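Side-chain contact in geranyltranstransferase (Campylobacter jejuni, PDB 3NPK), which probably condenses geranyl diphosphate with isopentenyl diphosphate to give farnesyl diphosphate in isoprenoid biosynthesis: residues Tyr201-Gly204 / Leu205-Leu209. Numbering follows the deposited sequence.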
loop_
_atom_site.group_PDB
_atom_site.type_symbol
_atom_site.label_atom_id
_atom_site.label_comp_id
_atom_site.label_asym_id
_atom_site.label_seq_id
_atom_site.Cartn_x
_atom_site.Cartn_y
_atom_site.Cartn_z
ATOM N N TYR A 201 -17.252 -6.094 14.082
ATOM C CA TYR A 201 -15.807 -6.302 13.957
ATOM C C TYR A 201 -15.356 -7.471 14.841
ATOM O O TYR A 201 -14.613 -8.348 14.404
ATOM C CB TYR A 201 -15.064 -5.023 14.319
ATOM C CG TYR A 201 -13.560 -5.095 14.183
ATOM C CD1 TYR A 201 -12.925 -4.745 12.995
ATOM C CD2 TYR A 201 -12.772 -5.502 15.250
ATOM C CE1 TYR A 201 -11.536 -4.787 12.882
ATOM C CE2 TYR A 201 -11.388 -5.554 15.147
ATOM C CZ TYR A 201 -10.777 -5.200 13.961
ATOM O OH TYR A 201 -9.410 -5.244 13.852
ATOM N N LYS A 202 -15.829 -7.496 16.083
ATOM C CA LYS A 202 -15.463 -8.576 16.998
ATOM C C LYS A 202 -15.951 -9.937 16.511
ATOM O O LYS A 202 -15.268 -10.948 16.686
ATOM C CB LYS A 202 -15.982 -8.281 18.401
ATOM C CG LYS A 202 -15.242 -7.151 19.064
ATOM C CD LYS A 202 -15.749 -6.947 20.479
ATOM C CE LYS A 202 -14.877 -5.961 21.246
ATOM N NZ LYS A 202 -14.917 -6.211 22.720
ATOM N N LEU A 203 -17.111 -9.972 15.865
ATOM C CA LEU A 203 -17.586 -11.218 15.266
ATOM C C LEU A 203 -16.643 -11.666 14.149
ATOM O O LEU A 203 -16.304 -12.850 14.051
ATOM C CB LEU A 203 -19.008 -11.051 14.738
ATOM C CG LEU A 203 -19.550 -12.178 13.856
ATOM C CD1 LEU A 203 -19.666 -13.489 14.642
ATOM C CD2 LEU A 203 -20.921 -11.790 13.269
ATOM N N GLY A 204 -16.196 -10.723 13.322
ATOM C CA GLY A 204 -15.201 -11.051 12.303
ATOM C C GLY A 204 -13.927 -11.659 12.881
ATOM O O GLY A 204 -13.381 -12.617 12.324
ATOM N N LEU A 205 -13.454 -11.125 14.007
ATOM C CA LEU A 205 -12.247 -11.666 14.643
ATOM C C LEU A 205 -12.474 -13.112 15.045
ATOM O O LEU A 205 -11.590 -13.964 14.886
ATOM C CB LEU A 205 -11.885 -10.866 15.889
ATOM C CG LEU A 205 -11.443 -9.427 15.679
ATOM C CD1 LEU A 205 -11.170 -8.811 17.050
ATOM C CD2 LEU A 205 -10.208 -9.315 14.745
ATOM N N LYS A 206 -13.660 -13.387 15.582
ATOM C CA LYS A 206 -13.986 -14.743 16.020
ATOM C C LYS A 206 -14.055 -15.702 14.830
ATOM O O LYS A 206 -13.546 -16.815 14.887
ATOM C CB LYS A 206 -15.294 -14.761 16.812
ATOM C CG LYS A 206 -15.515 -16.052 17.574
ATOM C CD LYS A 206 -16.702 -15.951 18.505
ATOM C CE LYS A 206 -16.390 -15.060 19.679
ATOM N NZ LYS A 206 -17.540 -15.019 20.617
ATOM N N LEU A 207 -14.668 -15.259 13.741
ATOM C CA LEU A 207 -14.764 -16.094 12.548
ATOM C C LEU A 207 -13.372 -16.431 12.038
ATOM O O LEU A 207 -13.098 -17.573 11.672
ATOM C CB LEU A 207 -15.545 -15.367 11.456
ATOM C CG LEU A 207 -17.037 -15.208 11.742
ATOM C CD1 LEU A 207 -17.685 -14.509 10.579
ATOM C CD2 LEU A 207 -17.667 -16.569 11.991
ATOM N N GLY A 208 -12.496 -15.426 12.009
ATOM C CA GLY A 208 -11.138 -15.642 11.551
ATOM C C GLY A 208 -10.435 -16.725 12.353
ATOM O O GLY A 208 -9.772 -17.604 11.789
ATOM N N LEU A 209 -10.569 -16.655 13.674
ATOM C CA LEU A 209 -9.970 -17.642 14.572
ATOM C C LEU A 209 -10.573 -19.025 14.351
ATOM O O LEU A 209 -9.857 -20.027 14.283
ATOM C CB LEU A 209 -10.193 -17.204 16.015
ATOM C CG LEU A 209 -9.785 -18.139 17.148
ATOM C CD1 LEU A 209 -8.300 -18.406 17.082
ATOM C CD2 LEU A 209 -10.174 -17.488 18.465
#
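The backbone O of Leu203 takes the N-H of Leu207 at 2.9 Å, with the donor lying nearly in line with the carbonyl. The side chain of Leu207 lies against the same oxygen: its CG sits 3.4 Å from Leu203 O. The two leucine side chains also meet, loosely, with CD1 of Leu203 4.3 Å from CG of Leu207. One residue on, Gly208 N reaches Gly204 O at 3.0 Å in the same i to i+4 pattern. Residues 201-209 make about two and a half turns of helix 194-220, a long helix of the all-helical polyprenyl synthase fold, and Gly208 lies about 11 Å from the bound pyrophosphate. Over on the flank facing helix 164-189, Tyr201 and Leu205 make the closest side-chain contact. CG of Tyr201 stands anti to its backbone N (chi1 -178°), which swings the ring toward the following turn, where Leu205 lies, and CD1 of Leu205 meets it obliquely, 3.8 Å from CE2. Ala180 touches both residues, and Tyr201 OH hydrogen-bonds to Asn141, which should help fix the far end of the ring. Lys206 puts CB 3.5 Å from Leu203 O, then bends at chi3 (-72°) and carries NZ across to a salt bridge with Glu259 on helix 246-265, the helix whose Cys260 and Leu264 also pack against Leu203.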